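Local coordinates for putative acetyltransferase (Nocardia farcinica, PDB 3D9W), which probably transfers an acetyl group from acetyl-CoA to the amino group of arylamines, at residues A36-R39 against E40-R44; E155-G159 against D160-R164. All blocks are in the same frame, centred on the assembly; numbering follows the deposited sequence.

Contact 1 (36-39 with 40-44) lies wholly within helix 35-48, whereas contact 2 (155-159 with 160-164) is the closed end of a hairpin at the edge of the eight-stranded antiparallel sheet. Their centres are 16 Å apart and their nearest atoms about 6 Å, so they do not touch. What they share is neighbours: the inner side of the helix packs on strand 132-135 of that same sheet, and in the chain following this strand R145 touches Y43 and bonds R39 O weakly, while P143 touches L158 and F163. Both contacts are local packing, one helical and one in a sheet, and neither contains a bound ligand.

Contact 1 (A36-R39 against E40-R44); sequences ATLR and ELVYR
L41 lies over T37 one helical turn further along, and its side chain can be followed outward atom by atom. L41 CB is 3.5 Å from T37 O and slightly farther from L38 O. L41 CG comes closer to the same T37 carbonyl and also meets T37 CG2, 3.6 Å away. CD1 then ends on that methyl, with L41 CD1 to T37 CG2 at 3.5 Å. The methyl is available because T37 CG2 stands anti to the backbone N (chi1 -79°, measured to OG1), which turns OG1 aside to bond A32 O.

The backbone supplies the register: L41 N bonds T37 O at 2.7 Å, and E40 N, three residues on, bonds the same oxygen at 2.9 Å, so this carbonyl is gripped twice. V42 N bonds L38 O at 3.1 Å and 174°, and L38 CD1 meets V42 CG2 only loosely. On another side, R44 NE makes a salt bridge with E40 OE2 at 3.0 Å; the oxygen lies in the guanidinium plane, and A28 N also bonds it. This is an amphipathic alpha-helix, T37, L38, L41 and V42 buried, A36 and R39 exposed, packed against helices 18-25 and 82-95 and strand 132-135.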
loop_
_atom_site.group_PDB
_atom_site.type_symbol
_atom_site.label_atom_id
_atom_site.label_comp_id
_atom_site.label_asym_id
_atom_site.label_seq_id
_atom_site.Cartn_x
_atom_site.Cartn_y
_atom_site.Cartn_z
ATOM N N ALA A 36 20.446 -1.218 3.610
ATOM C CA ALA A 36 20.123 -1.140 5.031
ATOM C C ALA A 36 19.037 -0.095 5.256
ATOM O O ALA A 36 18.104 -0.308 6.034
ATOM C CB ALA A 36 21.358 -0.798 5.835
ATOM N N THR A 37 19.162 1.031 4.565
ATOM C CA THR A 37 18.186 2.104 4.667
ATOM C C THR A 37 16.851 1.674 4.051
ATOM O O THR A 37 15.790 1.861 4.650
ATOM C CB THR A 37 18.699 3.370 3.954
ATOM O OG1 THR A 37 19.635 4.038 4.807
ATOM C CG2 THR A 37 17.546 4.309 3.603
ATOM N N LEU A 38 16.909 1.093 2.855
ATOM C CA LEU A 38 15.694 0.651 2.177
ATOM C C LEU A 38 14.924 -0.334 3.027
ATOM O O LEU A 38 13.705 -0.273 3.099
ATOM C CB LEU A 38 16.021 0.008 0.830
ATOM C CG LEU A 38 14.827 -0.316 -0.068
ATOM C CD1 LEU A 38 14.094 0.955 -0.450
ATOM C CD2 LEU A 38 15.325 -1.024 -1.298
ATOM N N ARG A 39 15.633 -1.249 3.671
ATOM C CA ARG A 39 14.974 -2.232 4.515
ATOM C C ARG A 39 14.293 -1.583 5.711
ATOM O O ARG A 39 13.364 -2.153 6.270
ATOM C CB ARG A 39 15.968 -3.290 4.993
ATOM C CG ARG A 39 16.257 -4.390 3.974
ATOM C CD ARG A 39 17.318 -5.341 4.510
ATOM N NE ARG A 39 17.008 -5.845 5.856
ATOM C CZ ARG A 39 16.327 -6.961 6.117
ATOM N NH1 ARG A 39 15.871 -7.719 5.124
ATOM N NH2 ARG A 39 16.102 -7.312 7.378
ATOM N N GLU A 40 14.745 -0.391 6.101
ATOM C CA GLU A 40 14.121 0.295 7.234
ATOM C C GLU A 40 13.020 1.237 6.773
ATOM O O GLU A 40 12.013 1.404 7.448
ATOM C CB GLU A 40 15.138 1.094 8.041
ATOM C CG GLU A 40 14.635 1.408 9.441
ATOM C CD GLU A 40 15.404 2.534 10.094
ATOM O OE1 GLU A 40 16.651 2.558 9.945
ATOM O OE2 GLU A 40 14.764 3.384 10.759
ATOM N N LEU A 41 13.221 1.858 5.620
ATOM C CA LEU A 41 12.226 2.761 5.081
ATOM C C LEU A 41 10.928 1.989 4.905
ATOM O O LEU A 41 9.871 2.420 5.364
ATOM C CB LEU A 41 12.699 3.321 3.741
ATOM C CG LEU A 41 13.912 4.259 3.790
ATOM C CD1 LEU A 41 14.268 4.748 2.381
ATOM C CD2 LEU A 41 13.588 5.449 4.680
ATOM N N VAL A 42 11.018 0.832 4.257
ATOM C CA VAL A 42 9.851 -0.007 4.019
ATOM C C VAL A 42 9.152 -0.442 5.301
ATOM O O VAL A 42 7.923 -0.419 5.403
ATOM C CB VAL A 42 10.240 -1.256 3.232
ATOM C CG1 VAL A 42 9.022 -2.133 3.009
ATOM C CG2 VAL A 42 10.853 -0.845 1.915
ATOM N N TYR A 43 9.944 -0.843 6.280
ATOM C CA TYR A 43 9.419 -1.292 7.554
ATOM C C TYR A 43 8.692 -0.176 8.316
ATOM O O TYR A 43 7.547 -0.344 8.746
ATOM C CB TYR A 43 10.576 -1.853 8.378
ATOM C CG TYR A 43 10.202 -2.392 9.734
ATOM C CD1 TYR A 43 9.916 -1.530 10.794
ATOM C CD2 TYR A 43 10.182 -3.764 9.974
ATOM C CE1 TYR A 43 9.625 -2.017 12.066
ATOM C CE2 TYR A 43 9.896 -4.268 11.238
ATOM C CZ TYR A 43 9.621 -3.386 12.283
ATOM O OH TYR A 43 9.371 -3.872 13.546
ATOM N N ARG A 44 9.354 0.965 8.473
ATOM C CA ARG A 44 8.776 2.097 9.191
ATOM C C ARG A 44 7.455 2.550 8.590
ATOM O O ARG A 44 6.473 2.740 9.304
ATOM C CB ARG A 44 9.751 3.279 9.189
ATOM C CG ARG A 44 11.088 3.016 9.845
ATOM C CD ARG A 44 10.912 2.581 11.277
ATOM N NE ARG A 44 12.185 2.530 11.988
ATOM C CZ ARG A 44 12.325 2.085 13.232
ATOM N NH1 ARG A 44 11.263 1.653 13.900
ATOM N NH2 ARG A 44 13.523 2.067 13.801
#

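Contact 2 (E155-G159 against D160-R164); sequences EFTLG and DWRFR
E155 and R162 form the charged contact. R162 NH2 donates to E155 OE1 at 3.0 Å, approaching from above the carboxylate plane, and R162 NE lies 3.0 Å from E155 OE2. Two nitrogens thus meet two oxygens, yet the planes are turned 50° apart, so the pair is not a flat bidentate one. R162 bends at both chi2 and chi3 to reach the acid, and its guanidinium also makes a cation-pi contact with F182.

Backbone bonds define the ladder: F156 and F163 exchange a reciprocal N-H to O pair, both 2.9 Å, and L158 N bonds W161 O at 3.0 Å. The return bond from W161 N to L158 O is weak. Between these hydrogen-bonded pairs sits the non-hydrogen-bonded pair T157-R162. This is a beta hairpin with a two-residue loop, a type II' turn from L158 to W161 with G159 at its first corner (phi 76°), and strand 155-158 is one of the two outermost strands of the eight-stranded sheet.

Apolar contacts lie on the face shared by F156, L158, W161 and F163. F163 CB sits 3.7 Å above the F156 ring, toward its rim, a CH-pi contact. L158 CD1 meets F163 CD2 at 3.8 Å, the two side chains crossing at about a right angle, and P143 packs against both.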
loop_
_atom_site.group_PDB
_atom_site.type_symbol
_atom_site.label_atom_id
_atom_site.label_comp_id
_atom_site.label_asym_id
_atom_site.label_seq_id
_atom_site.Cartn_x
_atom_site.Cartn_y
_atom_site.Cartn_z
ATOM N N GLU A 155 8.981 -20.938 0.065
ATOM C CA GLU A 155 8.550 -20.079 1.162
ATOM C C GLU A 155 9.710 -19.354 1.840
ATOM O O GLU A 155 10.606 -19.992 2.391
ATOM C CB GLU A 155 7.813 -20.909 2.223
ATOM C CG GLU A 155 7.339 -20.095 3.433
ATOM C CD GLU A 155 6.806 -20.958 4.580
ATOM O OE1 GLU A 155 5.947 -21.831 4.316
ATOM O OE2 GLU A 155 7.239 -20.752 5.746
ATOM N N PHE A 156 9.700 -18.024 1.779
ATOM C CA PHE A 156 10.713 -17.222 2.460
ATOM C C PHE A 156 9.976 -16.291 3.414
ATOM O O PHE A 156 8.747 -16.198 3.363
ATOM C CB PHE A 156 11.583 -16.425 1.480
ATOM C CG PHE A 156 10.823 -15.506 0.570
ATOM C CD1 PHE A 156 10.282 -15.976 -0.626
ATOM C CD2 PHE A 156 10.695 -14.157 0.876
ATOM C CE1 PHE A 156 9.632 -15.112 -1.502
ATOM C CE2 PHE A 156 10.043 -13.288 0.004
ATOM C CZ PHE A 156 9.513 -13.765 -1.186
ATOM N N THR A 157 10.699 -15.607 4.292
ATOM C CA THR A 157 10.022 -14.731 5.247
ATOM C C THR A 157 10.511 -13.292 5.302
ATOM O O THR A 157 11.703 -13.040 5.424
ATOM C CB THR A 157 10.113 -15.299 6.677
ATOM O OG1 THR A 157 11.487 -15.502 7.020
ATOM C CG2 THR A 157 9.372 -16.600 6.778
ATOM N N LEU A 158 9.571 -12.357 5.206
ATOM C CA LEU A 158 9.851 -10.928 5.303
ATOM C C LEU A 158 9.263 -10.626 6.672
ATOM O O LEU A 158 8.049 -10.514 6.825
ATOM C CB LEU A 158 9.118 -10.159 4.200
ATOM C CG LEU A 158 9.636 -10.490 2.796
ATOM C CD1 LEU A 158 8.791 -9.765 1.772
ATOM C CD2 LEU A 158 11.109 -10.099 2.659
ATOM N N GLY A 159 10.133 -10.514 7.668
ATOM C CA GLY A 159 9.649 -10.327 9.012
ATOM C C GLY A 159 9.172 -11.729 9.362
ATOM O O GLY A 159 9.883 -12.705 9.091
ATOM N N ASP A 160 7.974 -11.856 9.928
ATOM C CA ASP A 160 7.442 -13.174 10.274
ATOM C C ASP A 160 6.333 -13.606 9.340
ATOM O O ASP A 160 5.629 -14.587 9.613
ATOM C CB ASP A 160 6.899 -13.194 11.694
ATOM C CG ASP A 160 7.985 -13.163 12.718
ATOM O OD1 ASP A 160 8.994 -13.872 12.530
ATOM O OD2 ASP A 160 7.824 -12.434 13.713
ATOM N N TRP A 161 6.182 -12.877 8.240
ATOM C CA TRP A 161 5.153 -13.189 7.263
ATOM C C TRP A 161 5.789 -14.017 6.158
ATOM O O TRP A 161 6.878 -13.697 5.701
ATOM C CB TRP A 161 4.557 -11.888 6.733
ATOM C CG TRP A 161 4.115 -10.986 7.856
ATOM C CD1 TRP A 161 4.913 -10.187 8.634
ATOM C CD2 TRP A 161 2.792 -10.877 8.397
ATOM N NE1 TRP A 161 4.165 -9.597 9.627
ATOM C CE2 TRP A 161 2.862 -10.006 9.505
ATOM C CE3 TRP A 161 1.556 -11.436 8.054
ATOM C CZ2 TRP A 161 1.740 -9.681 10.276
ATOM C CZ3 TRP A 161 0.445 -11.113 8.820
ATOM C CH2 TRP A 161 0.546 -10.243 9.919
ATOM N N ARG A 162 5.108 -15.083 5.749
ATOM C CA ARG A 162 5.616 -15.997 4.733
ATOM C C ARG A 162 5.137 -15.679 3.315
ATOM O O ARG A 162 3.954 -15.416 3.096
ATOM C CB ARG A 162 5.223 -17.421 5.111
ATOM C CG ARG A 162 5.605 -17.793 6.539
ATOM C CD ARG A 162 4.590 -18.746 7.177
ATOM N NE ARG A 162 4.454 -19.999 6.434
ATOM C CZ ARG A 162 3.515 -20.914 6.671
ATOM N NH1 ARG A 162 2.627 -20.707 7.635
ATOM N NH2 ARG A 162 3.462 -22.036 5.952
ATOM N N PHE A 163 6.071 -15.727 2.361
ATOM C CA PHE A 163 5.796 -15.438 0.956
ATOM C C PHE A 163 6.491 -16.399 -0.011
ATOM O O PHE A 163 7.249 -17.290 0.391
ATOM C CB PHE A 163 6.256 -14.020 0.593
ATOM C CG PHE A 163 5.602 -12.939 1.393
ATOM C CD1 PHE A 163 4.368 -12.431 1.023
ATOM C CD2 PHE A 163 6.228 -12.422 2.522
ATOM C CE1 PHE A 163 3.762 -11.415 1.769
ATOM C CE2 PHE A 163 5.635 -11.412 3.273
ATOM C CZ PHE A 163 4.398 -10.907 2.895
ATOM N N ARG A 164 6.223 -16.167 -1.297
ATOM C CA ARG A 164 6.766 -16.926 -2.423
ATOM C C ARG A 164 6.683 -16.030 -3.650
ATOM O O ARG A 164 5.603 -15.576 -4.013
ATOM C CB ARG A 164 5.934 -18.182 -2.712
ATOM C CG ARG A 164 6.137 -19.348 -1.778
ATOM C CD ARG A 164 5.122 -20.453 -2.089
ATOM N NE ARG A 164 5.182 -21.535 -1.104
ATOM C CZ ARG A 164 4.297 -22.527 -1.005
ATOM N NH1 ARG A 164 3.260 -22.582 -1.841
ATOM N NH2 ARG A 164 4.454 -23.468 -0.067
#